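Local coordinates for protein sesquisabinene B synthase 2 (Santalum album, PDB 6A2A) that probably converts a farnesyl diphosphate substrate into the sesquiterpene sesquisabinene B with the help of magnesium or manganese ions, at residues Pro404-Tyr409 / Arg493-Gly498; Cys456-Asp461 / Glu497-Met502. All coordinates share one frame; numbering follows the deposited sequence.

Interaction 1: Pro404-Tyr409 / Arg493-Gly498; sequences PTLEEY and REHIEG
Leu406 alone carries one side of this contact: its methyl CD2 meets two neighbours on helix 489-510, while the backbones stay far apart, Leu406 CA and Ile496 CA being 9.7 Å from each other. Leu406 and Ile496 bridge the gap tip to tip. Leu406 extends with CG anti to the backbone N (chi1 -180°), and its CD2 comes within 3.8 Å of Ile496 CD1, with Leu406 CD1 a little farther from the same methyl. Beside this apolar pair lies the imidazole of His495, whose CD2 edge faces Leu406 CD2 at 4.4 Å, near the ring plane; Tyr481 stacks on the same ring.

The contact thus ties the first turn of helix 406-416 to helix 489-510 within the all-helical metal-binding domain of a terpene synthase. That first turn is closed by a capping box. Thr405, at the N-cap, accepts from Glu408 N through OG1 at 3.0 Å, and Thr405 N returns a bond to Glu408 OE1, also at 3.0 Å, which it meets from above the carboxylate plane, 37° out of it. The other oxygen, Glu408 OE2, is held by His402, so both ends of the carboxylate are engaged. Leu406 N is hydrogen-bonded to Glu484 OE1 of helix 477-485.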
loop_
_atom_site.group_PDB
_atom_site.type_symbol
_atom_site.label_atom_id
_atom_site.label_comp_id
_atom_site.label_asym_id
_atom_site.label_seq_id
_atom_site.Cartn_x
_atom_site.Cartn_y
_atom_site.Cartn_z
ATOM N N PRO A 404 -39.551 9.739 13.340
ATOM C CA PRO A 404 -40.023 9.201 12.078
ATOM C C PRO A 404 -40.823 7.909 12.297
ATOM O O PRO A 404 -40.698 7.245 13.314
ATOM C CB PRO A 404 -38.738 8.901 11.290
ATOM C CG PRO A 404 -37.764 8.569 12.375
ATOM C CD PRO A 404 -38.111 9.556 13.478
ATOM N N THR A 405 -41.684 7.602 11.338
ATOM C CA THR A 405 -42.312 6.321 11.278
ATOM C C THR A 405 -41.249 5.272 10.971
ATOM O O THR A 405 -40.184 5.626 10.414
ATOM C CB THR A 405 -43.334 6.210 10.146
ATOM O OG1 THR A 405 -42.722 6.620 8.929
ATOM C CG2 THR A 405 -44.566 7.063 10.371
ATOM N N LEU A 406 -41.580 4.022 11.204
ATOM C CA LEU A 406 -40.636 2.967 10.816
ATOM C C LEU A 406 -40.341 3.037 9.320
ATOM O O LEU A 406 -39.175 2.933 8.909
ATOM C CB LEU A 406 -41.182 1.592 11.186
ATOM C CG LEU A 406 -40.261 0.442 10.825
ATOM C CD1 LEU A 406 -38.974 0.540 11.660
ATOM C CD2 LEU A 406 -40.926 -0.887 11.028
ATOM N N GLU A 407 -41.361 3.249 8.493
ATOM C CA GLU A 407 -41.103 3.240 7.041
ATOM C C GLU A 407 -40.253 4.474 6.653
ATOM O O GLU A 407 -39.323 4.303 5.865
ATOM C CB GLU A 407 -42.387 3.075 6.210
ATOM C CG GLU A 407 -42.370 1.802 5.322
ATOM C CD GLU A 407 -42.964 0.507 5.897
ATOM O OE1 GLU A 407 -43.542 0.571 7.034
ATOM O OE2 GLU A 407 -42.876 -0.583 5.203
ATOM N N GLU A 408 -40.448 5.665 7.221
ATOM C CA GLU A 408 -39.609 6.791 6.842
ATOM C C GLU A 408 -38.171 6.573 7.358
ATOM O O GLU A 408 -37.181 6.954 6.672
ATOM C CB GLU A 408 -40.187 8.169 7.201
ATOM C CG GLU A 408 -40.117 8.593 8.644
ATOM C CD GLU A 408 -40.811 9.925 8.957
ATOM O OE1 GLU A 408 -41.984 9.907 9.456
ATOM O OE2 GLU A 408 -40.198 10.976 8.663
ATOM N N TYR A 409 -38.062 6.033 8.547
ATOM C CA TYR A 409 -36.730 5.719 9.119
ATOM C C TYR A 409 -35.981 4.696 8.244
ATOM O O TYR A 409 -34.843 4.942 7.843
ATOM C CB TYR A 409 -36.907 5.222 10.550
ATOM C CG TYR A 409 -35.659 4.582 11.089
ATOM C CD1 TYR A 409 -34.619 5.361 11.520
ATOM C CD2 TYR A 409 -35.534 3.199 11.141
ATOM C CE1 TYR A 409 -33.449 4.792 11.999
ATOM C CE2 TYR A 409 -34.408 2.619 11.676
ATOM C CZ TYR A 409 -33.338 3.416 12.025
ATOM O OH TYR A 409 -32.206 2.866 12.544
ATOM N N ARG A 493 -40.454 -5.377 19.154
ATOM C CA ARG A 493 -39.344 -6.229 18.836
ATOM C C ARG A 493 -39.855 -7.406 18.029
ATOM O O ARG A 493 -39.262 -7.787 17.071
ATOM C CB ARG A 493 -38.624 -6.703 20.096
ATOM C CG ARG A 493 -37.444 -7.614 19.851
ATOM C CD ARG A 493 -36.535 -7.857 21.048
ATOM N NE ARG A 493 -35.824 -6.675 21.487
ATOM C CZ ARG A 493 -34.622 -6.335 21.067
ATOM N NH1 ARG A 493 -33.984 -7.084 20.231
ATOM N NH2 ARG A 493 -34.069 -5.253 21.496
ATOM N N GLU A 494 -40.976 -7.973 18.449
ATOM C CA GLU A 494 -41.570 -9.097 17.718
ATOM C C GLU A 494 -41.922 -8.676 16.294
ATOM O O GLU A 494 -41.716 -9.465 15.344
ATOM C CB GLU A 494 -42.786 -9.671 18.452
ATOM C CG GLU A 494 -42.382 -10.519 19.641
ATOM C CD GLU A 494 -43.490 -11.097 20.517
ATOM O OE1 GLU A 494 -44.646 -10.594 20.461
ATOM O OE2 GLU A 494 -43.183 -12.045 21.283
ATOM N N HIS A 495 -42.458 -7.464 16.149
ATOM C CA HIS A 495 -42.764 -6.943 14.812
ATOM C C HIS A 495 -41.473 -6.859 13.948
ATOM O O HIS A 495 -41.436 -7.315 12.816
ATOM C CB HIS A 495 -43.431 -5.569 14.919
ATOM C CG HIS A 495 -43.843 -5.059 13.583
ATOM N ND1 HIS A 495 -44.962 -5.537 12.938
ATOM C CD2 HIS A 495 -43.255 -4.186 12.739
ATOM C CE1 HIS A 495 -45.062 -4.976 11.751
ATOM N NE2 HIS A 495 -44.047 -4.109 11.614
ATOM N N ILE A 496 -40.409 -6.359 14.534
ATOM C CA ILE A 496 -39.156 -6.156 13.747
ATOM C C ILE A 496 -38.548 -7.510 13.369
ATOM O O ILE A 496 -38.130 -7.751 12.213
ATOM C CB ILE A 496 -38.185 -5.225 14.493
ATOM C CG1 ILE A 496 -38.769 -3.840 14.833
ATOM C CG2 ILE A 496 -36.923 -5.115 13.655
ATOM C CD1 ILE A 496 -39.417 -3.103 13.679
ATOM N N GLU A 497 -38.645 -8.469 14.296
ATOM C CA GLU A 497 -38.198 -9.805 14.055
ATOM C C GLU A 497 -38.995 -10.436 12.908
ATOM O O GLU A 497 -38.435 -11.219 12.113
ATOM C CB GLU A 497 -38.264 -10.652 15.349
ATOM C CG GLU A 497 -37.138 -10.354 16.326
ATOM C CD GLU A 497 -37.259 -11.053 17.688
ATOM O OE1 GLU A 497 -38.296 -11.699 17.927
ATOM O OE2 GLU A 497 -36.330 -10.903 18.538
ATOM N N GLY A 498 -40.291 -10.119 12.791
ATOM C CA GLY A 498 -41.073 -10.583 11.735
ATOM C C GLY A 498 -40.666 -9.996 10.403
ATOM O O GLY A 498 -40.767 -10.646 9.347
#

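Interaction 2: Cys456-Asp461 / Glu497-Met502; sequences CRIIND and EGLVRM
Ile458 and Val500 pass each other in opposite directions, their branches touching where the backbones come nearest, Ile458 CA and Val500 CA being 7.1 Å apart, with Ile458 CG2 3.6 Å from Val500 CG2. In Val500, chi1 of 165° sets CG1 anti to the backbone N and leaves CG2 as the methyl that does the touching. The same methyl lies 4.3 Å from Ile459 CG1, a looser approach from the next residue along helix 447-462. The other branch of Ile458 serves a different partner: its CD1 reaches Leu499, crossing that side chain at about a right angle, and is 4.1 Å from Leu499 CD1 and equally far from Leu499 CB. Ile458 therefore spreads its two arms over adjacent residues of one helix.

This is antiparallel helix packing in the terpene synthase metal-binding domain, with the segment axes 9.9 Å apart and their directions 148° from each other. The apolar side chains occupy one side of helix 447-462, whereas Asn460, seen to bind magnesium in this protein, stays clear of the contact. Also away from it, Arg457 NH1 forms a salt bridge with Asp461 OD1 at 3.0 Å, one turn along the helix. Asp461 OD1 offers its syn lone pair and sits at the guanidinium edge, 5° out of its plane. Asp461 OD2 is hydrogen-bonded to Ser477 OG, while Arg457 NE bonds to Ala413 O, anchoring the pair to helix 406-416.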
loop_
_atom_site.group_PDB
_atom_site.type_symbol
_atom_site.label_atom_id
_atom_site.label_comp_id
_atom_site.label_asym_id
_atom_site.label_seq_id
_atom_site.Cartn_x
_atom_site.Cartn_y
_atom_site.Cartn_z
ATOM N N CYS A 456 -29.725 -5.752 6.802
ATOM C CA CYS A 456 -28.527 -5.401 7.562
ATOM C C CYS A 456 -28.854 -4.326 8.612
ATOM O O CYS A 456 -28.397 -4.383 9.782
ATOM C CB CYS A 456 -27.414 -4.953 6.616
ATOM S SG CYS A 456 -26.738 -6.296 5.613
ATOM N N ARG A 457 -29.675 -3.337 8.202
ATOM C CA ARG A 457 -30.104 -2.275 9.090
ATOM C C ARG A 457 -30.983 -2.806 10.225
ATOM O O ARG A 457 -30.672 -2.558 11.398
ATOM C CB ARG A 457 -30.834 -1.168 8.321
ATOM C CG ARG A 457 -31.551 -0.167 9.202
ATOM C CD ARG A 457 -30.839 0.519 10.314
ATOM N NE ARG A 457 -29.687 1.313 9.880
ATOM C CZ ARG A 457 -28.765 1.828 10.657
ATOM N NH1 ARG A 457 -28.679 1.485 11.939
ATOM N NH2 ARG A 457 -27.847 2.629 10.117
ATOM N N ILE A 458 -32.003 -3.572 9.941
ATOM C CA ILE A 458 -32.887 -4.017 11.000
ATOM C C ILE A 458 -32.163 -4.985 11.941
ATOM O O ILE A 458 -32.354 -4.929 13.196
ATOM C CB ILE A 458 -34.160 -4.637 10.422
ATOM C CG1 ILE A 458 -35.041 -3.536 9.832
ATOM C CG2 ILE A 458 -34.855 -5.440 11.497
ATOM C CD1 ILE A 458 -36.280 -4.082 9.141
ATOM N N ILE A 459 -31.312 -5.827 11.391
ATOM C CA ILE A 459 -30.565 -6.761 12.208
ATOM C C ILE A 459 -29.653 -6.009 13.194
ATOM O O ILE A 459 -29.613 -6.306 14.338
ATOM C CB ILE A 459 -29.784 -7.769 11.365
ATOM C CG1 ILE A 459 -30.755 -8.648 10.606
ATOM C CG2 ILE A 459 -28.885 -8.587 12.255
ATOM C CD1 ILE A 459 -30.195 -9.400 9.435
ATOM N N ASN A 460 -28.932 -5.025 12.695
ATOM C CA ASN A 460 -28.091 -4.198 13.528
ATOM C C ASN A 460 -28.929 -3.564 14.642
ATOM O O ASN A 460 -28.563 -3.616 15.760
ATOM C CB ASN A 460 -27.395 -3.131 12.707
ATOM C CG ASN A 460 -26.361 -2.348 13.486
ATOM O OD1 ASN A 460 -26.652 -1.697 14.410
ATOM N ND2 ASN A 460 -25.159 -2.393 13.036
ATOM N N ASP A 461 -30.080 -3.001 14.298
ATOM C CA ASP A 461 -30.929 -2.360 15.285
ATOM C C ASP A 461 -31.445 -3.323 16.377
ATOM O O ASP A 461 -31.628 -2.950 17.481
ATOM C CB ASP A 461 -32.100 -1.627 14.632
ATOM C CG ASP A 461 -31.688 -0.363 13.867
ATOM O OD1 ASP A 461 -30.518 -0.091 13.721
ATOM O OD2 ASP A 461 -32.578 0.318 13.406
ATOM N N GLU A 497 -38.645 -8.469 14.296
ATOM C CA GLU A 497 -38.198 -9.805 14.055
ATOM C C GLU A 497 -38.995 -10.436 12.908
ATOM O O GLU A 497 -38.435 -11.219 12.113
ATOM C CB GLU A 497 -38.264 -10.652 15.349
ATOM C CG GLU A 497 -37.138 -10.354 16.326
ATOM C CD GLU A 497 -37.259 -11.053 17.688
ATOM O OE1 GLU A 497 -38.296 -11.699 17.927
ATOM O OE2 GLU A 497 -36.330 -10.903 18.538
ATOM N N GLY A 498 -40.291 -10.119 12.791
ATOM C CA GLY A 498 -41.073 -10.583 11.735
ATOM C C GLY A 498 -40.666 -9.996 10.403
ATOM O O GLY A 498 -40.767 -10.646 9.347
ATOM N N LEU A 499 -40.204 -8.751 10.431
ATOM C CA LEU A 499 -39.744 -8.165 9.204
ATOM C C LEU A 499 -38.483 -8.856 8.716
ATOM O O LEU A 499 -38.280 -8.951 7.489
ATOM C CB LEU A 499 -39.489 -6.676 9.422
ATOM C CG LEU A 499 -40.733 -5.825 9.619
ATOM C CD1 LEU A 499 -40.343 -4.354 9.760
ATOM C CD2 LEU A 499 -41.727 -6.016 8.479
ATOM N N VAL A 500 -37.612 -9.261 9.634
ATOM C CA VAL A 500 -36.412 -9.972 9.234
ATOM C C VAL A 500 -36.818 -11.242 8.499
ATOM O O VAL A 500 -36.236 -11.591 7.481
ATOM C CB VAL A 500 -35.546 -10.277 10.445
ATOM C CG1 VAL A 500 -34.487 -11.308 10.152
ATOM C CG2 VAL A 500 -34.985 -8.987 11.019
ATOM N N ARG A 501 -37.804 -11.976 9.072
ATOM C CA ARG A 501 -38.182 -13.236 8.421
ATOM C C ARG A 501 -38.796 -12.981 7.039
ATOM O O ARG A 501 -38.480 -13.670 6.076
ATOM C CB ARG A 501 -39.150 -14.046 9.287
ATOM C CG ARG A 501 -38.488 -14.520 10.574
ATOM C CD ARG A 501 -39.341 -15.523 11.370
ATOM N NE ARG A 501 -40.595 -14.932 11.736
ATOM C CZ ARG A 501 -40.825 -14.282 12.878
ATOM N NH1 ARG A 501 -39.880 -14.145 13.787
ATOM N NH2 ARG A 501 -42.023 -13.781 13.117
ATOM N N MET A 502 -39.615 -11.946 6.951
ATOM C CA MET A 502 -40.238 -11.564 5.652
ATOM C C MET A 502 -39.178 -11.229 4.596
ATOM O O MET A 502 -39.242 -11.665 3.465
ATOM C CB MET A 502 -41.165 -10.364 5.870
ATOM C CG MET A 502 -41.848 -9.880 4.591
ATOM S SD MET A 502 -40.979 -8.597 3.620
ATOM C CE MET A 502 -40.989 -7.298 4.843
#

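Overall arrangement
Interactions 1 and 2 lie on consecutive turns of helix 489-510, share Glu497 and Gly498, and have centres 9 Å apart. Their apolar groups run together: Leu406 CD2 is 3.7 Å from Leu499 CD1, and Ile496 also packs on Ile458, so helices 406-416, 447-462 and 489-510 meet in one continuous, largely buried patch. A polar tie accompanies it, Tyr409 OH lying 2.7 Å from Asp461 OD2, a probable hydrogen bond. Asn460, a magnesium ligand in a structure of this protein though no metal is bound here, belongs to segment 456-461, and its side chain is about 10 Å from that of Ile496; the side chain of Glu394 is about 11 Å from those of Leu406 and Ile458.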